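Local coordinates for STIL N-terminal domain-containing protein (PDB 5OI9), which probably takes part in centriole assembly as a STIL protein, the chain being its N-terminal domain, a candidate region for binding CEP85, at residues 40-45 with 341-346; 124-129 with 173-178. One frame throughout, in Å; residues are numbered along the deposited sequence.

Interaction 1. Residues 40-45 with 341-346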
loop_
_atom_site.group_PDB
_atom_site.type_symbol
_atom_site.label_atom_id
_atom_site.label_comp_id
_atom_site.label_asym_id
_atom_site.label_seq_id
_atom_site.Cartn_x
_atom_site.Cartn_y
_atom_site.Cartn_z
ATOM N N THR A 40 -6.245 -5.734 -8.146
ATOM C CA THR A 40 -6.360 -7.144 -8.493
ATOM C C THR A 40 -5.777 -8.000 -7.376
ATOM O O THR A 40 -4.680 -7.718 -6.880
ATOM C CB THR A 40 -5.638 -7.436 -9.812
ATOM O OG1 THR A 40 -6.338 -6.804 -10.892
ATOM C CG2 THR A 40 -5.552 -8.936 -10.075
ATOM N N ILE A 41 -6.509 -9.040 -6.983
ATOM C CA ILE A 41 -6.076 -9.987 -5.961
ATOM C C ILE A 41 -6.042 -11.375 -6.589
ATOM O O ILE A 41 -7.058 -11.842 -7.120
ATOM C CB ILE A 41 -7.011 -9.972 -4.739
ATOM C CG1 ILE A 41 -7.252 -8.541 -4.250
ATOM C CG2 ILE A 41 -6.452 -10.842 -3.620
ATOM C CD1 ILE A 41 -6.020 -7.842 -3.725
ATOM N N ASP A 42 -4.887 -12.033 -6.530
ATOM C CA ASP A 42 -4.740 -13.419 -6.965
ATOM C C ASP A 42 -4.434 -14.284 -5.748
ATOM O O ASP A 42 -3.463 -14.024 -5.030
ATOM C CB ASP A 42 -3.633 -13.563 -8.011
ATOM C CG ASP A 42 -3.973 -12.881 -9.322
ATOM O OD1 ASP A 42 -5.174 -12.756 -9.639
ATOM O OD2 ASP A 42 -3.037 -12.472 -10.039
ATOM N N ILE A 43 -5.259 -15.305 -5.522
ATOM C CA ILE A 43 -5.153 -16.180 -4.357
ATOM C C ILE A 43 -4.999 -17.610 -4.853
ATOM O O ILE A 43 -5.864 -18.113 -5.578
ATOM C CB ILE A 43 -6.382 -16.061 -3.441
ATOM C CG1 ILE A 43 -6.706 -14.596 -3.151
ATOM C CG2 ILE A 43 -6.160 -16.830 -2.144
ATOM C CD1 ILE A 43 -7.915 -14.415 -2.260
ATOM N N THR A 44 -3.916 -18.270 -4.451
ATOM C CA THR A 44 -3.683 -19.633 -4.909
ATOM C C THR A 44 -4.602 -20.612 -4.188
ATOM O O THR A 44 -4.948 -20.431 -3.016
ATOM C CB THR A 44 -2.226 -20.047 -4.689
ATOM O OG1 THR A 44 -1.969 -20.180 -3.284
ATOM C CG2 THR A 44 -1.283 -19.013 -5.284
ATOM N N GLU A 45 -5.006 -21.657 -4.911
ATOM C CA GLU A 45 -5.829 -22.699 -4.306
ATOM C C GLU A 45 -5.087 -23.402 -3.178
ATOM O O GLU A 45 -5.703 -23.801 -2.183
ATOM C CB GLU A 45 -6.270 -23.703 -5.375
ATOM C CG GLU A 45 -7.152 -24.841 -4.873
ATOM C CD GLU A 45 -6.352 -26.018 -4.343
ATOM O OE1 GLU A 45 -5.141 -26.094 -4.632
ATOM O OE2 GLU A 45 -6.931 -26.861 -3.631
ATOM N N ASN A 341 -1.143 -25.259 -10.227
ATOM C CA ASN A 341 -1.025 -23.903 -9.715
ATOM C C ASN A 341 -2.319 -23.142 -9.965
ATOM O O ASN A 341 -2.299 -22.011 -10.463
ATOM C CB ASN A 341 0.170 -23.189 -10.348
ATOM C CG ASN A 341 1.487 -23.854 -10.003
ATOM O OD1 ASN A 341 1.888 -23.890 -8.840
ATOM N ND2 ASN A 341 2.167 -24.389 -11.013
ATOM N N GLU A 342 -3.449 -23.761 -9.633
ATOM C CA GLU A 342 -4.732 -23.088 -9.766
ATOM C C GLU A 342 -4.811 -21.915 -8.797
ATOM O O GLU A 342 -4.268 -21.962 -7.690
ATOM C CB GLU A 342 -5.874 -24.072 -9.507
ATOM C CG GLU A 342 -5.911 -25.250 -10.475
ATOM C CD GLU A 342 -6.211 -24.822 -11.900
ATOM O OE1 GLU A 342 -7.151 -24.023 -12.095
ATOM O OE2 GLU A 342 -5.500 -25.276 -12.824
ATOM N N TYR A 343 -5.484 -20.851 -9.218
ATOM C CA TYR A 343 -5.616 -19.686 -8.360
ATOM C C TYR A 343 -6.963 -19.029 -8.620
ATOM O O TYR A 343 -7.678 -19.366 -9.565
ATOM C CB TYR A 343 -4.470 -18.686 -8.573
ATOM C CG TYR A 343 -4.543 -17.971 -9.900
ATOM C CD1 TYR A 343 -4.092 -18.582 -11.063
ATOM C CD2 TYR A 343 -5.066 -16.688 -9.990
ATOM C CE1 TYR A 343 -4.162 -17.935 -12.276
ATOM C CE2 TYR A 343 -5.135 -16.032 -11.200
ATOM C CZ TYR A 343 -4.685 -16.661 -12.340
ATOM O OH TYR A 343 -4.750 -16.021 -13.554
HETATM N N MSE A 344 -7.291 -18.071 -7.768
HETATM C CA MSE A 344 -8.527 -17.322 -7.876
HETATM C C MSE A 344 -8.206 -15.830 -7.983
HETATM O O MSE A 344 -7.388 -15.312 -7.225
HETATM C CB MSE A 344 -9.404 -17.632 -6.669
HETATM C CG MSE A 344 -10.438 -16.601 -6.315
HETATM SE SE MSE A 344 -11.135 -17.011 -4.535
HETATM C CE MSE A 344 -12.556 -15.724 -4.475
ATOM N N ARG A 345 -8.828 -15.152 -8.943
ATOM C CA ARG A 345 -8.615 -13.728 -9.165
ATOM C C ARG A 345 -9.858 -12.950 -8.764
ATOM O O ARG A 345 -10.964 -13.267 -9.211
ATOM C CB ARG A 345 -8.259 -13.430 -10.627
ATOM C CG ARG A 345 -8.208 -11.935 -10.929
ATOM C CD ARG A 345 -7.387 -11.615 -12.168
ATOM N NE ARG A 345 -5.986 -12.006 -12.025
ATOM C CZ ARG A 345 -5.009 -11.603 -12.833
ATOM N NH1 ARG A 345 -5.270 -10.785 -13.843
ATOM N NH2 ARG A 345 -3.766 -12.014 -12.629
ATOM N N LEU A 346 -9.669 -11.940 -7.919
ATOM C CA LEU A 346 -10.716 -11.008 -7.530
ATOM C C LEU A 346 -10.341 -9.608 -7.994
ATOM O O LEU A 346 -9.176 -9.207 -7.907
ATOM C CB LEU A 346 -10.936 -11.017 -6.014
ATOM C CG LEU A 346 -11.516 -12.302 -5.424
ATOM C CD1 LEU A 346 -11.479 -12.273 -3.902
ATOM C CD2 LEU A 346 -12.938 -12.512 -5.925
#
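Arg345 starts out extended, with CG opposite the backbone N, and then bends at chi3 (-62°), which turns its guanidinium back over the neighbouring strand to the carboxylate of Asp42. Asp42 meets it with CG opposite its own carbonyl carbon (chi1 -67°), and the two side chains run alongside each other, pointing the same way. The salt bridge is a side-on, two-pronged grip. NE of Arg345 lies 2.6 Å from OD1 of Asp42, on its syn lone pair. NH2 of Arg345 lies 2.7 Å from OD2 of Asp42, also on the syn side but somewhat out of the carboxylate plane. The two flat groups are only 14° apart, near enough to coplanar for both N-H groups to be used, although each oxygen is tilted from the guanidinium plane and both bonds are clearly bent. Over one guanidinium face sits Thr40 CG2, 3.7 Å from Arg345 NE, while Thr40 OG1 turns to Gln347. Next to the bridge, the Tyr343 ring brings CE2 to 3.6 Å from Asp42 OD1.

These side chains project from one face of an antiparallel pairing of strands 39-44 and 343-348, in which the first strand also bonds in parallel to 85-97. Asp42 and Arg345 form a non-hydrogen-bonded pair, whereas Ile41 with Leu346 and Ile43 with Met344 are hydrogen-bonded pairs; Ile43 N, for instance, reaches Met344 O at 2.7 Å. On the face bearing Ile41, Ile43, Met344 and Leu346 the residues are apolar and buried, as suits packing against Leu168, Ile170 and Val185. Ile43 CD1 approaches Leu346 CD1 at 4.5 Å. Where helix 45-61 begins, Thr44 occupies the N-cap, and Glu45 N donates a nearly straight bond to Glu342 O (2.9 Å); the Glu45 carboxylate pairs with Arg49.

Interaction 2. Residues 124-129 with 173-178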
loop_
_atom_site.group_PDB
_atom_site.type_symbol
_atom_site.label_atom_id
_atom_site.label_comp_id
_atom_site.label_asym_id
_atom_site.label_seq_id
_atom_site.Cartn_x
_atom_site.Cartn_y
_atom_site.Cartn_z
HETATM N N MSE A 124 -12.170 -17.249 9.090
HETATM C CA MSE A 124 -12.967 -18.295 8.473
HETATM C C MSE A 124 -13.809 -19.081 9.462
HETATM O O MSE A 124 -13.439 -19.257 10.620
HETATM C CB MSE A 124 -12.080 -19.240 7.659
HETATM C CG MSE A 124 -10.863 -19.795 8.347
HETATM SE SE MSE A 124 -9.708 -20.555 6.968
HETATM C CE MSE A 124 -11.061 -21.470 5.908
ATOM N N GLN A 125 -14.965 -19.532 8.983
ATOM C CA GLN A 125 -15.928 -20.247 9.801
ATOM C C GLN A 125 -16.593 -21.329 8.963
ATOM O O GLN A 125 -16.818 -21.160 7.762
ATOM C CB GLN A 125 -16.996 -19.306 10.373
ATOM C CG GLN A 125 -17.740 -18.496 9.317
ATOM C CD GLN A 125 -18.919 -17.728 9.888
ATOM O OE1 GLN A 125 -19.579 -18.185 10.820
ATOM N NE2 GLN A 125 -19.183 -16.548 9.333
ATOM N N LEU A 126 -16.903 -22.445 9.615
ATOM C CA LEU A 126 -17.633 -23.524 8.967
ATOM C C LEU A 126 -19.079 -23.102 8.742
ATOM O O LEU A 126 -19.757 -22.658 9.673
ATOM C CB LEU A 126 -17.563 -24.789 9.825
ATOM C CG LEU A 126 -18.300 -26.040 9.350
ATOM C CD1 LEU A 126 -17.674 -26.585 8.076
ATOM C CD2 LEU A 126 -18.304 -27.099 10.446
ATOM N N ALA A 127 -19.545 -23.220 7.501
ATOM C CA ALA A 127 -20.924 -22.867 7.184
ATOM C C ALA A 127 -21.888 -23.805 7.897
ATOM O O ALA A 127 -21.634 -25.006 8.020
ATOM C CB ALA A 127 -21.160 -22.929 5.674
ATOM N N CYS A 128 -23.001 -23.250 8.368
ATOM C CA CYS A 128 -24.024 -24.031 9.055
ATOM C C CYS A 128 -25.371 -23.347 8.848
ATOM O O CYS A 128 -25.488 -22.391 8.073
ATOM C CB CYS A 128 -23.676 -24.196 10.540
ATOM S SG CYS A 128 -23.674 -22.654 11.483
ATOM N N LEU A 129 -26.389 -23.840 9.551
ATOM C CA LEU A 129 -27.758 -23.339 9.433
ATOM C C LEU A 129 -28.259 -23.433 7.995
ATOM O O LEU A 129 -28.603 -24.515 7.517
ATOM C CB LEU A 129 -27.859 -21.892 9.934
ATOM C CG LEU A 129 -28.197 -21.661 11.411
ATOM C CD1 LEU A 129 -29.601 -22.157 11.726
ATOM C CD2 LEU A 129 -27.176 -22.319 12.327
ATOM N N THR A 173 -15.942 -18.528 4.210
ATOM C CA THR A 173 -16.900 -19.483 4.754
ATOM C C THR A 173 -16.743 -20.789 3.989
ATOM O O THR A 173 -16.824 -20.802 2.756
ATOM C CB THR A 173 -18.326 -18.950 4.651
ATOM O OG1 THR A 173 -18.410 -17.690 5.327
ATOM C CG2 THR A 173 -19.297 -19.918 5.294
ATOM N N TYR A 174 -16.492 -21.878 4.711
ATOM C CA TYR A 174 -16.200 -23.157 4.082
ATOM C C TYR A 174 -17.168 -24.232 4.558
ATOM O O TYR A 174 -17.826 -24.101 5.595
ATOM C CB TYR A 174 -14.754 -23.604 4.351
ATOM C CG TYR A 174 -14.465 -23.989 5.787
ATOM C CD1 TYR A 174 -14.246 -23.019 6.753
ATOM C CD2 TYR A 174 -14.395 -25.324 6.171
ATOM C CE1 TYR A 174 -13.975 -23.361 8.062
ATOM C CE2 TYR A 174 -14.124 -25.676 7.480
ATOM C CZ TYR A 174 -13.915 -24.691 8.421
ATOM O OH TYR A 174 -13.644 -25.035 9.725
ATOM N N TYR A 175 -17.240 -25.304 3.774
ATOM C CA TYR A 175 -18.067 -26.454 4.100
ATOM C C TYR A 175 -17.406 -27.700 3.535
ATOM O O TYR A 175 -16.848 -27.671 2.434
ATOM C CB TYR A 175 -19.485 -26.303 3.540
ATOM C CG TYR A 175 -20.458 -27.340 4.055
ATOM C CD1 TYR A 175 -21.055 -27.201 5.302
ATOM C CD2 TYR A 175 -20.785 -28.456 3.294
ATOM C CE1 TYR A 175 -21.946 -28.143 5.779
ATOM C CE2 TYR A 175 -21.677 -29.406 3.764
ATOM C CZ TYR A 175 -22.253 -29.242 5.007
ATOM O OH TYR A 175 -23.141 -30.181 5.481
ATOM N N VAL A 176 -17.461 -28.789 4.299
ATOM C CA VAL A 176 -16.921 -30.077 3.885
ATOM C C VAL A 176 -18.057 -31.087 3.873
ATOM O O VAL A 176 -18.780 -31.227 4.866
ATOM C CB VAL A 176 -15.786 -30.551 4.814
ATOM C CG1 VAL A 176 -15.303 -31.933 4.398
ATOM C CG2 VAL A 176 -14.642 -29.567 4.798
ATOM N N ASP A 177 -18.225 -31.773 2.744
ATOM C CA ASP A 177 -19.100 -32.935 2.675
ATOM C C ASP A 177 -18.313 -34.110 2.111
ATOM O O ASP A 177 -17.087 -34.032 1.991
ATOM C CB ASP A 177 -20.344 -32.644 1.830
ATOM C CG ASP A 177 -20.012 -32.001 0.500
ATOM O OD1 ASP A 177 -19.253 -32.605 -0.287
ATOM O OD2 ASP A 177 -20.520 -30.890 0.238
ATOM N N SER A 178 -19.001 -35.195 1.754
ATOM C CA SER A 178 -18.299 -36.388 1.288
ATOM C C SER A 178 -17.594 -36.154 -0.042
ATOM O O SER A 178 -16.602 -36.827 -0.341
ATOM C CB SER A 178 -19.276 -37.557 1.168
ATOM O OG SER A 178 -19.916 -37.817 2.404
#
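Ala127 N donates the shorter of two backbone bonds here, 2.7 Å to Tyr174 O and almost straight at 176°. Its companion runs from Tyr174 N to Gln125 O at 3.2 Å, so Tyr174 uses both its N-H and its C=O on the same neighbour, bracketing Leu126. This is the ladder of a parallel pair, strand 118-126 beside strand 167-176, here at the end of 118-126. The Tyr174 ring, with CG set between its backbone N and carbonyl carbon (chi1 69°), turns back across strand 118-126. Leu126 CA then lies over one ring face, 4.0 Å from the centroid, in a CH-pi contact. Leu126 CD1 adds a touch on Tyr174 CE2 at 3.7 Å, and Met124 CE comes obliquely to Tyr174 CD1 at 3.6 Å; flexible apolar chains suit a broad ring. Gln52 and Tyr56 of helix 45-61 touch the Tyr174 side chain as well. A serine in place of Tyr174 would probably open a gap between Met124, Leu126 and that helix, leaving the Leu126 backbone without its aromatic cover. On the opposite face, which bears Thr173, the small Ala127, just past the strand, packs its CB against Thr173 CG2 at 3.6 Å.

In the fold
Both contacts belong to the same mixed sheet without touching, their centres about 20 Å apart. Helix 45-61 relates them: it starts at the end of 40-45 in interaction 1, its middle turns touch Tyr174 of interaction 2, and its later part, through His59, touches Leu126. Strand 167-176 also serves both, supplying one partner of interaction 2 and, through Leu168 and Ile170, the apolar backing of interaction 1. Interaction 1 is antiparallel, with a buried aliphatic face and a polar face, where buried Asp42 is paired with exposed Arg345. Interaction 2 is parallel, lies farther from the chain centre, and relies on a buried aromatic ring, while both strands run out into loops reaching the exposed Leu129 and Ser178.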